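Local coordinates for protein botulinum neurotoxin type G (Clostridium botulinum, PDB 3MPP) that targets botulinum neurotoxin to host cells, its receptor-binding domain adhering to the cell surface so that the protease light chain can be delivered into the cytosol, at residues Asn70-Thr75 with Trp197-Asn202; Tyr91-Cys96 with Val105-Asn110; Ser145-Asn150 with Asn157-Gly162; Asp228-Pro233 with Pro424-Trp429. The protein carries 4 engineered substitutions. One frame throughout, in Å; residues are numbered along the deposited sequence.

Three of the four contacts build the N-terminal half of the receptor-binding domain, and the fourth belongs to the C-terminal half. Contact 1 pairs strands 67-74 and 195-204 and so spans the sequence that holds the hairpins of contacts 2 and 3; contact 4 follows it along the chain. Contacts 1 and 3 share one antiparallel sheet, where strands 67-74 and 144-150 are neighbours, while contact 2 lies in the seven-stranded sheet packed against it through Phe-71, Ile-94 and Val-105. The centres of contacts 1 and 2 are about 12 Å apart. Contact 4, its centre about 15 Å from that of contact 1, meets it through the Arg-74 to Asp-426 salt bridge, which ties the two subdomains together.

Contact 1: residues Asn70-Thr75 with Trp197-Asn202; sequences NFWVRT and WIKDFN
Lys-199 starts with CG wedged between its backbone N and carbonyl carbon (chi1 72°) and then runs fully extended, whereas Trp-72 turns its CG beside its own backbone N (chi1 -65°). The two side chains therefore cross on the same side of the sheet. Lys-199 CG rests on Trp-72 CB at 3.5 Å, and the ammonium NZ ends over one face of the indole, 4.7 Å from the centroid of the six-membered ring, an off-centre cation-pi contact; Trp-143 gives the same lysine a second one. Asp-200 brings its OD2 over a face of the Trp-72 indole, 3.8 Å from CD1, with the carboxylate nearly perpendicular to the ring. The indole NE1 is bonded elsewhere, to Gln-220.

Strands 67-74 and 195-204 are antiparallel neighbours in one sheet of the N-terminal receptor-binding subdomain, whose fold belongs to the concanavalin-like (lectin-like) clan. Trp-72 N reaches Lys-199 O at 3.0 Å along an almost straight bond, and Arg-74 pairs with Trp-197 through two more. Between Trp-72 and Asn-70 a beta bulge shifts the register by one, and Asn-70 pairs with Asn-202; Asp-200, at positive phi, lies in the bulge.

Near the bulge, Phe-71 CB meets Phe-201 CD1 at 3.7 Å. Their rings are tilted only 28° apart but slid so far that they barely overlap. Phe-201 also stands edge-to-face with Phe-184 of the opposing sheet.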
# COMPACT_ATOMS: atom_id res chain seq x y z
N ASN A 70 -6.14 5.92 -15.47
CA ASN A 70 -5.30 5.14 -14.56
C ASN A 70 -4.69 6.04 -13.51
O ASN A 70 -4.19 7.13 -13.81
CB ASN A 70 -4.21 4.38 -15.34
CG ASN A 70 -3.14 3.75 -14.44
OD1 ASN A 70 -3.44 2.91 -13.57
ND2 ASN A 70 -1.90 4.14 -14.66
N PHE A 71 -4.78 5.61 -12.25
CA PHE A 71 -4.14 6.31 -11.16
C PHE A 71 -4.17 5.40 -9.94
O PHE A 71 -4.90 4.40 -9.91
CB PHE A 71 -4.84 7.64 -10.85
CG PHE A 71 -6.26 7.49 -10.39
CD1 PHE A 71 -6.56 7.43 -9.04
CD2 PHE A 71 -7.29 7.42 -11.31
CE1 PHE A 71 -7.88 7.28 -8.61
CE2 PHE A 71 -8.60 7.28 -10.89
CZ PHE A 71 -8.89 7.20 -9.53
N TRP A 72 -3.35 5.73 -8.94
CA TRP A 72 -3.36 4.99 -7.69
C TRP A 72 -3.97 5.92 -6.67
O TRP A 72 -3.84 7.15 -6.79
CB TRP A 72 -1.94 4.64 -7.27
CG TRP A 72 -1.22 3.69 -8.18
CD1 TRP A 72 -0.99 3.83 -9.53
CD2 TRP A 72 -0.59 2.46 -7.80
NE1 TRP A 72 -0.27 2.76 -10.01
CE2 TRP A 72 -0.01 1.90 -8.96
CE3 TRP A 72 -0.47 1.76 -6.59
CZ2 TRP A 72 0.68 0.69 -8.95
CZ3 TRP A 72 0.23 0.55 -6.58
CH2 TRP A 72 0.79 0.03 -7.75
N VAL A 73 -4.64 5.35 -5.67
CA VAL A 73 -5.31 6.14 -4.65
C VAL A 73 -5.02 5.56 -3.26
O VAL A 73 -4.82 4.36 -3.12
CB VAL A 73 -6.84 6.18 -4.92
CG1 VAL A 73 -7.45 4.78 -4.81
CG2 VAL A 73 -7.54 7.15 -3.98
N ARG A 74 -4.97 6.44 -2.25
CA ARG A 74 -4.86 6.02 -0.85
C ARG A 74 -5.92 6.75 -0.07
O ARG A 74 -5.87 7.97 0.03
CB ARG A 74 -3.52 6.44 -0.25
CG ARG A 74 -2.42 5.44 -0.26
CD ARG A 74 -1.33 5.90 0.69
NE ARG A 74 -1.66 5.50 2.04
CZ ARG A 74 -1.15 6.00 3.16
NH1 ARG A 74 -0.25 6.98 3.15
NH2 ARG A 74 -1.56 5.50 4.30
N THR A 75 -6.88 6.03 0.49
CA THR A 75 -7.95 6.66 1.24
C THR A 75 -7.94 6.15 2.68
O THR A 75 -7.73 4.97 2.92
CB THR A 75 -9.33 6.42 0.55
OG1 THR A 75 -10.39 6.83 1.42
CG2 THR A 75 -9.51 4.96 0.22
N TRP A 197 -5.25 10.59 -1.07
CA TRP A 197 -3.94 10.67 -1.73
C TRP A 197 -4.06 10.10 -3.14
O TRP A 197 -4.72 9.08 -3.35
CB TRP A 197 -2.86 9.89 -0.95
CG TRP A 197 -2.30 10.61 0.26
CD1 TRP A 197 -2.71 10.48 1.56
CD2 TRP A 197 -1.22 11.55 0.27
NE1 TRP A 197 -1.94 11.30 2.38
CE2 TRP A 197 -1.02 11.95 1.61
CE3 TRP A 197 -0.40 12.10 -0.74
CZ2 TRP A 197 -0.04 12.89 1.97
CZ3 TRP A 197 0.57 13.02 -0.38
CH2 TRP A 197 0.75 13.40 0.96
N ILE A 198 -3.39 10.75 -4.09
CA ILE A 198 -3.37 10.29 -5.48
C ILE A 198 -1.94 10.32 -6.03
O ILE A 198 -1.16 11.20 -5.68
CB ILE A 198 -4.28 11.19 -6.36
CG1 ILE A 198 -5.75 10.97 -6.00
CG2 ILE A 198 -4.04 10.90 -7.85
CD1 ILE A 198 -6.66 12.06 -6.49
N LYS A 199 -1.60 9.35 -6.87
CA LYS A 199 -0.31 9.35 -7.54
C LYS A 199 -0.46 8.70 -8.91
O LYS A 199 -1.44 8.01 -9.17
CB LYS A 199 0.75 8.58 -6.72
CG LYS A 199 0.56 7.07 -6.70
CD LYS A 199 1.74 6.38 -6.00
CE LYS A 199 1.45 4.91 -5.71
NZ LYS A 199 2.69 4.17 -5.25
N ASP A 200 0.51 8.95 -9.78
CA ASP A 200 0.56 8.34 -11.10
C ASP A 200 -0.72 8.51 -11.89
O ASP A 200 -1.23 7.54 -12.45
CB ASP A 200 0.88 6.84 -10.98
CG ASP A 200 2.24 6.57 -10.39
OD1 ASP A 200 3.15 7.42 -10.55
OD2 ASP A 200 2.42 5.51 -9.77
N PHE A 201 -1.26 9.73 -11.94
CA PHE A 201 -2.47 9.92 -12.74
C PHE A 201 -2.13 10.01 -14.23
O PHE A 201 -1.27 10.79 -14.64
CB PHE A 201 -3.27 11.15 -12.30
CG PHE A 201 -4.55 11.33 -13.08
CD1 PHE A 201 -5.74 10.79 -12.61
CD2 PHE A 201 -4.56 11.99 -14.30
CE1 PHE A 201 -6.91 10.93 -13.33
CE2 PHE A 201 -5.72 12.13 -15.02
CZ PHE A 201 -6.90 11.60 -14.54
N ASN A 202 -2.83 9.20 -15.02
CA ASN A 202 -2.61 9.10 -16.45
C ASN A 202 -3.92 8.98 -17.21
O ASN A 202 -4.83 8.29 -16.77
CB ASN A 202 -1.79 7.85 -16.79
CG ASN A 202 -0.35 7.95 -16.34
OD1 ASN A 202 0.02 7.40 -15.30
ND2 ASN A 202 0.46 8.64 -17.13

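Contact 2: residues Tyr91-Cys96 with Val105-Asn110; sequences YTIISC and VSIKGN
Tyr-91 and Ile-107 lie alongside one another and point the same way, with the isoleucine against a face of the phenol ring. Ile-107 CB sits 4.2 Å from the centroid of the Tyr-91 ring as a CH-pi contact, and its CG2 branch extends toward the far end, 3.4 Å from Tyr-91 OH. The carbonyl O of Ile-107 also lies over a ring face, displaced toward the rim, while accepting a hydrogen bond from Tyr-91 N.

Ile-93 crosses both Val-105 and Ile-107 at a slant. With CG1 set between its backbone N and carbonyl carbon (chi1 57°), its CD1 reaches Val-105 CG1 at 3.8 Å and Ile-107 CD1 at 3.9 Å. Behind this cluster is a classic beta bulge: Ile-93 and Ile-94 both face Val-105, whose O is gripped by two amides, Ile-93 N at 2.8 Å and Ile-94 N at 3.2 Å. Val-105 N closes the pair on Ile-94 O. At Ile-93 and Ile-94 the chain turns a corner.

On the face shared with Thr-92, Ser-106 places its CB 3.2 Å from Tyr-91 O, and its hydroxyl bonds to Glu-90. The hairpin of strands 90-98 and 103-108 is flanked by strand 181-187 beside the first strand and by strand 111-117 beside the second.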
# COMPACT_ATOMS: atom_id res chain seq x y z
N TYR A 91 -18.80 11.38 -2.56
CA TYR A 91 -18.20 12.64 -2.98
C TYR A 91 -17.31 12.42 -4.18
O TYR A 91 -16.63 11.41 -4.28
CB TYR A 91 -17.42 13.30 -1.83
CG TYR A 91 -16.37 12.41 -1.19
CD1 TYR A 91 -15.05 12.43 -1.63
CD2 TYR A 91 -16.71 11.56 -0.15
CE1 TYR A 91 -14.08 11.61 -1.03
CE2 TYR A 91 -15.76 10.74 0.45
CZ TYR A 91 -14.45 10.77 0.00
OH TYR A 91 -13.53 9.94 0.60
N THR A 92 -17.35 13.37 -5.10
CA THR A 92 -16.51 13.34 -6.28
C THR A 92 -15.07 13.65 -5.87
O THR A 92 -14.84 14.42 -4.93
CB THR A 92 -17.03 14.37 -7.30
OG1 THR A 92 -18.40 14.10 -7.57
CG2 THR A 92 -16.25 14.32 -8.61
N ILE A 93 -14.11 13.03 -6.54
CA ILE A 93 -12.71 13.36 -6.32
C ILE A 93 -12.04 13.81 -7.61
O ILE A 93 -11.14 14.65 -7.58
CB ILE A 93 -11.91 12.18 -5.72
CG1 ILE A 93 -12.01 10.94 -6.59
CG2 ILE A 93 -12.40 11.88 -4.29
CD1 ILE A 93 -10.98 9.87 -6.20
N ILE A 94 -12.47 13.25 -8.74
CA ILE A 94 -11.93 13.62 -10.05
C ILE A 94 -13.08 13.72 -11.05
O ILE A 94 -13.93 12.83 -11.11
CB ILE A 94 -10.91 12.59 -10.57
CG1 ILE A 94 -9.85 12.27 -9.51
CG2 ILE A 94 -10.25 13.11 -11.85
CD1 ILE A 94 -8.99 11.05 -9.86
N SER A 95 -13.11 14.79 -11.83
CA SER A 95 -14.19 14.94 -12.79
C SER A 95 -13.76 15.66 -14.06
O SER A 95 -12.83 16.48 -14.05
CB SER A 95 -15.37 15.69 -12.17
OG SER A 95 -15.09 17.08 -12.10
N CYS A 96 -14.45 15.34 -15.15
CA CYS A 96 -14.26 15.97 -16.44
C CYS A 96 -15.66 16.17 -17.02
O CYS A 96 -16.18 15.31 -17.73
CB CYS A 96 -13.43 15.06 -17.34
SG CYS A 96 -12.87 15.80 -18.87
N VAL A 105 -14.97 10.42 -11.18
CA VAL A 105 -14.59 9.40 -10.23
C VAL A 105 -15.03 9.89 -8.85
O VAL A 105 -14.74 11.03 -8.45
CB VAL A 105 -13.07 9.13 -10.26
CG1 VAL A 105 -12.67 8.16 -9.15
CG2 VAL A 105 -12.65 8.60 -11.62
N SER A 106 -15.78 9.05 -8.14
CA SER A 106 -16.23 9.42 -6.81
C SER A 106 -15.94 8.31 -5.79
O SER A 106 -15.65 7.16 -6.15
CB SER A 106 -17.73 9.75 -6.83
OG SER A 106 -18.50 8.60 -7.10
N ILE A 107 -15.98 8.67 -4.52
CA ILE A 107 -15.75 7.72 -3.46
C ILE A 107 -16.98 7.71 -2.59
O ILE A 107 -17.58 8.76 -2.33
CB ILE A 107 -14.49 8.09 -2.64
CG1 ILE A 107 -13.23 7.85 -3.48
CG2 ILE A 107 -14.45 7.32 -1.33
CD1 ILE A 107 -11.93 8.20 -2.78
N LYS A 108 -17.42 6.52 -2.20
CA LYS A 108 -18.49 6.41 -1.22
C LYS A 108 -18.11 5.32 -0.23
O LYS A 108 -18.33 4.13 -0.47
CB LYS A 108 -19.83 6.10 -1.89
CG LYS A 108 -21.04 6.24 -0.97
CD LYS A 108 -22.31 5.77 -1.67
CE LYS A 108 -23.55 6.02 -0.83
NZ LYS A 108 -24.75 5.49 -1.55
N GLY A 109 -17.51 5.74 0.88
CA GLY A 109 -17.07 4.79 1.88
C GLY A 109 -16.04 3.86 1.29
O GLY A 109 -15.00 4.30 0.81
N ASN A 110 -16.35 2.57 1.31
CA ASN A 110 -15.46 1.55 0.81
C ASN A 110 -15.72 1.23 -0.67
O ASN A 110 -15.40 0.14 -1.14
CB ASN A 110 -15.59 0.29 1.66
CG ASN A 110 -17.01 -0.23 1.71
OD1 ASN A 110 -17.97 0.55 1.73
ND2 ASN A 110 -17.16 -1.55 1.73

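Contact 3: residues Ser145-Asn150 with Asn157-Gly162; sequences SITITN and NIYING
Thr-147 and Tyr-159 form the central hydrogen-bonded pair of two antiparallel strands. Tyr-159 N points at Thr-147 O over 2.7 Å in a nearly straight bond of 177°, and Thr-147 N returns a bond to Tyr-159 O. Thr-149 and Asn-157 repeat this exchange at the next hydrogen-bonded pair, two residues along. At the other end the pattern changes: Asn-161 N gives its hydrogen to Ser-145 O, but Ser-145 N is met by the side chain, Asn-161 OD1, at 2.8 Å. Although Asn-161 sets out away from 145-150, its CG beside the backbone N (chi1 -78°) turns the amide back to stand in for a backbone carbonyl.

Water extends the polar face. One molecule joins Ser-145 OG, Thr-147 OG1 and the backbone N of Gly-162, accepting from the last. Another links Thr-149 OG1, 2.9 Å away, with Tyr-159 OH at 2.6 Å. The phenol ring presents its edge to Thr-147 O and Thr-149 OG1, both near its plane, while Thr-149 OG1 approaches Asn-157 CB to 3.2 Å.

Apolar contacts occupy the opposite face. Two isoleucines lie across Ile-146, its CG1 3.9 Å from Ile-160 CD1 and its CD1 4.0 Å from Ile-158 CG2. Ile-146 and Ile-148 go on to touch Ile-112 and Trp-114 of strand 111-117, whereas Thr-147 and Tyr-159 lie against Val-213 of helix 210-220. A two-faced antiparallel beta hairpin of this kind, one side apolar and facing a second sheet, is characteristic of a beta sandwich, here that of the N-terminal receptor-binding subdomain.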
# COMPACT_ATOMS: atom_id res chain seq x y z
N SER A 145 -3.82 0.47 -7.20
CA SER A 145 -3.92 0.97 -8.56
C SER A 145 -5.32 0.75 -9.09
O SER A 145 -5.92 -0.30 -8.86
CB SER A 145 -2.92 0.24 -9.47
OG SER A 145 -3.12 0.58 -10.84
N ILE A 146 -5.85 1.73 -9.81
CA ILE A 146 -7.12 1.53 -10.47
C ILE A 146 -6.99 1.94 -11.93
O ILE A 146 -6.28 2.89 -12.25
CB ILE A 146 -8.28 2.30 -9.78
CG1 ILE A 146 -9.59 2.06 -10.54
CG2 ILE A 146 -7.97 3.77 -9.70
CD1 ILE A 146 -10.83 2.43 -9.76
N THR A 147 -7.66 1.19 -12.79
CA THR A 147 -7.69 1.48 -14.21
C THR A 147 -9.11 1.31 -14.69
O THR A 147 -9.73 0.26 -14.49
CB THR A 147 -6.76 0.53 -15.02
OG1 THR A 147 -5.42 0.64 -14.53
CG2 THR A 147 -6.79 0.90 -16.50
N ILE A 148 -9.63 2.36 -15.31
CA ILE A 148 -10.96 2.32 -15.88
C ILE A 148 -10.83 2.44 -17.39
O ILE A 148 -10.20 3.37 -17.89
CB ILE A 148 -11.85 3.48 -15.39
CG1 ILE A 148 -11.97 3.48 -13.86
CG2 ILE A 148 -13.22 3.39 -16.01
CD1 ILE A 148 -10.99 4.40 -13.18
N THR A 149 -11.43 1.49 -18.11
CA THR A 149 -11.45 1.55 -19.57
C THR A 149 -12.90 1.60 -20.03
O THR A 149 -13.80 1.13 -19.34
CB THR A 149 -10.74 0.34 -20.23
OG1 THR A 149 -11.41 -0.88 -19.87
CG2 THR A 149 -9.28 0.26 -19.82
N ASN A 150 -13.12 2.18 -21.21
CA ASN A 150 -14.46 2.28 -21.76
C ASN A 150 -14.39 2.22 -23.28
O ASN A 150 -13.53 2.85 -23.88
CB ASN A 150 -15.13 3.59 -21.32
CG ASN A 150 -16.58 3.68 -21.77
OD1 ASN A 150 -17.37 2.76 -21.57
ND2 ASN A 150 -16.94 4.81 -22.38
N ASN A 157 -14.94 -1.01 -17.99
CA ASN A 157 -14.23 -1.98 -17.16
C ASN A 157 -13.45 -1.30 -16.04
O ASN A 157 -12.86 -0.24 -16.25
CB ASN A 157 -13.24 -2.79 -18.00
CG ASN A 157 -13.88 -3.41 -19.23
OD1 ASN A 157 -14.40 -2.70 -20.10
ND2 ASN A 157 -13.82 -4.73 -19.32
N ILE A 158 -13.46 -1.91 -14.86
CA ILE A 158 -12.63 -1.45 -13.76
C ILE A 158 -11.61 -2.52 -13.43
O ILE A 158 -11.96 -3.66 -13.12
CB ILE A 158 -13.43 -1.14 -12.49
CG1 ILE A 158 -14.39 0.02 -12.71
CG2 ILE A 158 -12.49 -0.81 -11.33
CD1 ILE A 158 -15.01 0.52 -11.44
N TYR A 159 -10.34 -2.13 -13.50
CA TYR A 159 -9.25 -3.00 -13.09
C TYR A 159 -8.72 -2.50 -11.76
O TYR A 159 -8.57 -1.30 -11.58
CB TYR A 159 -8.13 -2.94 -14.12
CG TYR A 159 -8.52 -3.47 -15.47
CD1 TYR A 159 -8.14 -4.75 -15.86
CD2 TYR A 159 -9.26 -2.70 -16.36
CE1 TYR A 159 -8.48 -5.24 -17.11
CE2 TYR A 159 -9.61 -3.19 -17.61
CZ TYR A 159 -9.22 -4.46 -17.97
OH TYR A 159 -9.57 -4.94 -19.21
N ILE A 160 -8.42 -3.41 -10.85
CA ILE A 160 -7.80 -3.04 -9.58
C ILE A 160 -6.50 -3.80 -9.42
O ILE A 160 -6.47 -5.04 -9.49
CB ILE A 160 -8.73 -3.35 -8.39
CG1 ILE A 160 -10.01 -2.52 -8.49
CG2 ILE A 160 -8.00 -3.09 -7.07
CD1 ILE A 160 -9.82 -1.04 -8.21
N ASN A 161 -5.42 -3.05 -9.19
CA ASN A 161 -4.09 -3.66 -9.08
C ASN A 161 -3.82 -4.59 -10.26
O ASN A 161 -3.36 -5.73 -10.10
CB ASN A 161 -3.93 -4.37 -7.74
CG ASN A 161 -3.66 -3.40 -6.58
OD1 ASN A 161 -3.27 -2.24 -6.80
ND2 ASN A 161 -3.86 -3.86 -5.36
N GLY A 162 -4.12 -4.10 -11.45
CA GLY A 162 -3.81 -4.81 -12.68
C GLY A 162 -4.79 -5.90 -13.09
O GLY A 162 -4.65 -6.48 -14.16
O HOH W 1 -4.98 -1.21 -12.40
O HOH W 2 -10.19 -3.19 -21.08

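Contact 4: residues Asp228-Pro233 with Pro424-Trp429; sequences DFWGNP and PVDEGW
Trp-230 inserts its indole among Pro-424, Asp-426 and Trp-429. From CB, which lies near Arg-74 of the N-terminal subdomain, the side chain sets off with CG beside the backbone N (chi1 -50°), and this sends the ring toward 424-429. CD1 comes first, 3.6 Å from Pro-424 CD, as indole and proline slide past each other in opposite directions. NE1 follows: Pro-424 O lies in the ring plane, 2.9 Å from NE1, and the N-H points almost straight at it (173°). The bond and the packing on both faces together limit rotation of the indole. Asp-426 CB sits over one face, 3.4 Å from NE1, while Phe-229 CD2 touches the opposite face. At the far rim, CH2 meets Trp-429 CB at 3.5 Å; the two indoles are oblique, their planes 39° apart.

Both segments are loops of the C-terminal, beta-trefoil subdomain, and each is shaped by a type I turn, Asp-228 to Gly-231 and Asp-426 to Trp-429. The second includes an Asx turn, in which Asp-426 OD2 accepts from Gly-428 N at 2.9 Å from above the carboxylate plane. That oxygen also takes the Arg-74 salt bridge and a bond from Asn-141, both reaching in from the N-terminal subdomain.

Asp-228 crosses Pro-424 at about a right angle, its OD2 3.4 Å from the ring's CG. Its other oxygen, OD1, accepts from Asn-232 N at 2.9 Å and more weakly from Trp-230 N.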
# COMPACT_ATOMS: atom_id res chain seq x y z
N ASP A 228 6.60 -0.15 2.58
CA ASP A 228 5.94 -0.46 3.85
C ASP A 228 4.52 -1.00 3.61
O ASP A 228 4.07 -1.15 2.47
CB ASP A 228 5.96 0.74 4.82
CG ASP A 228 5.13 1.94 4.34
OD1 ASP A 228 4.26 1.78 3.46
OD2 ASP A 228 5.33 3.05 4.87
N PHE A 229 3.84 -1.34 4.71
CA PHE A 229 2.51 -1.93 4.70
C PHE A 229 1.52 -1.04 3.92
O PHE A 229 0.57 -1.54 3.30
CB PHE A 229 2.08 -2.04 6.16
CG PHE A 229 0.74 -2.72 6.39
CD1 PHE A 229 0.65 -4.11 6.43
CD2 PHE A 229 -0.38 -1.96 6.69
CE1 PHE A 229 -0.55 -4.72 6.72
CE2 PHE A 229 -1.60 -2.57 6.97
CZ PHE A 229 -1.68 -3.95 6.98
N TRP A 230 1.73 0.28 3.95
CA TRP A 230 0.81 1.22 3.28
C TRP A 230 1.14 1.39 1.79
O TRP A 230 0.35 1.95 1.03
CB TRP A 230 0.82 2.58 3.99
CG TRP A 230 0.62 2.46 5.47
CD1 TRP A 230 1.50 2.84 6.45
CD2 TRP A 230 -0.53 1.92 6.15
NE1 TRP A 230 0.96 2.58 7.70
CE2 TRP A 230 -0.27 2.01 7.54
CE3 TRP A 230 -1.73 1.36 5.72
CZ2 TRP A 230 -1.18 1.56 8.50
CZ3 TRP A 230 -2.64 0.92 6.67
CH2 TRP A 230 -2.37 1.03 8.05
N GLY A 231 2.31 0.91 1.38
CA GLY A 231 2.75 1.03 -0.01
C GLY A 231 3.69 2.19 -0.30
O GLY A 231 3.95 2.49 -1.46
N ASN A 232 4.18 2.86 0.75
CA ASN A 232 5.21 3.88 0.58
C ASN A 232 6.61 3.30 0.74
O ASN A 232 6.78 2.22 1.31
CB ASN A 232 5.00 5.02 1.59
CG ASN A 232 3.85 5.91 1.21
OD1 ASN A 232 3.61 6.15 0.03
ND2 ASN A 232 3.12 6.40 2.20
N PRO A 233 7.63 4.02 0.24
CA PRO A 233 9.00 3.51 0.42
C PRO A 233 9.33 3.17 1.88
O PRO A 233 8.97 3.89 2.81
CB PRO A 233 9.87 4.66 -0.06
CG PRO A 233 9.00 5.35 -1.12
CD PRO A 233 7.60 5.26 -0.56
N PRO A 424 4.37 1.43 9.80
CA PRO A 424 4.50 2.66 10.58
C PRO A 424 3.14 3.19 11.01
O PRO A 424 2.15 2.96 10.32
CB PRO A 424 5.11 3.66 9.58
CG PRO A 424 4.72 3.11 8.20
CD PRO A 424 4.27 1.68 8.35
N VAL A 425 3.10 3.92 12.13
CA VAL A 425 1.89 4.62 12.54
C VAL A 425 1.56 5.67 11.48
O VAL A 425 2.42 6.48 11.15
CB VAL A 425 2.06 5.33 13.89
CG1 VAL A 425 0.78 6.07 14.24
CG2 VAL A 425 2.44 4.34 14.99
N ASP A 426 0.34 5.65 10.97
CA ASP A 426 -0.04 6.51 9.85
C ASP A 426 -1.32 7.24 10.24
O ASP A 426 -2.17 6.65 10.90
CB ASP A 426 -0.27 5.65 8.59
CG ASP A 426 -0.58 6.48 7.36
OD1 ASP A 426 0.37 7.02 6.73
OD2 ASP A 426 -1.77 6.59 7.01
N GLU A 427 -1.47 8.49 9.82
CA GLU A 427 -2.66 9.27 10.18
C GLU A 427 -3.95 8.68 9.65
O GLU A 427 -5.02 8.93 10.21
CB GLU A 427 -2.55 10.74 9.73
CG GLU A 427 -2.61 10.94 8.23
CD GLU A 427 -2.77 12.41 7.84
OE1 GLU A 427 -3.15 13.22 8.71
OE2 GLU A 427 -2.51 12.75 6.68
N GLY A 428 -3.87 7.91 8.55
CA GLY A 428 -5.05 7.33 7.95
C GLY A 428 -5.49 6.04 8.62
O GLY A 428 -6.41 5.38 8.15
N TRP A 429 -4.81 5.65 9.69
CA TRP A 429 -5.16 4.43 10.44
C TRP A 429 -4.93 4.66 11.93
O TRP A 429 -3.80 4.65 12.40
CB TRP A 429 -4.31 3.23 9.99
CG TRP A 429 -4.79 1.90 10.60
CD1 TRP A 429 -4.55 1.46 11.88
CD2 TRP A 429 -5.62 0.91 9.98
NE1 TRP A 429 -5.17 0.24 12.08
CE2 TRP A 429 -5.83 -0.12 10.93
CE3 TRP A 429 -6.18 0.77 8.70
CZ2 TRP A 429 -6.58 -1.26 10.65
CZ3 TRP A 429 -6.94 -0.36 8.42
CH2 TRP A 429 -7.13 -1.37 9.39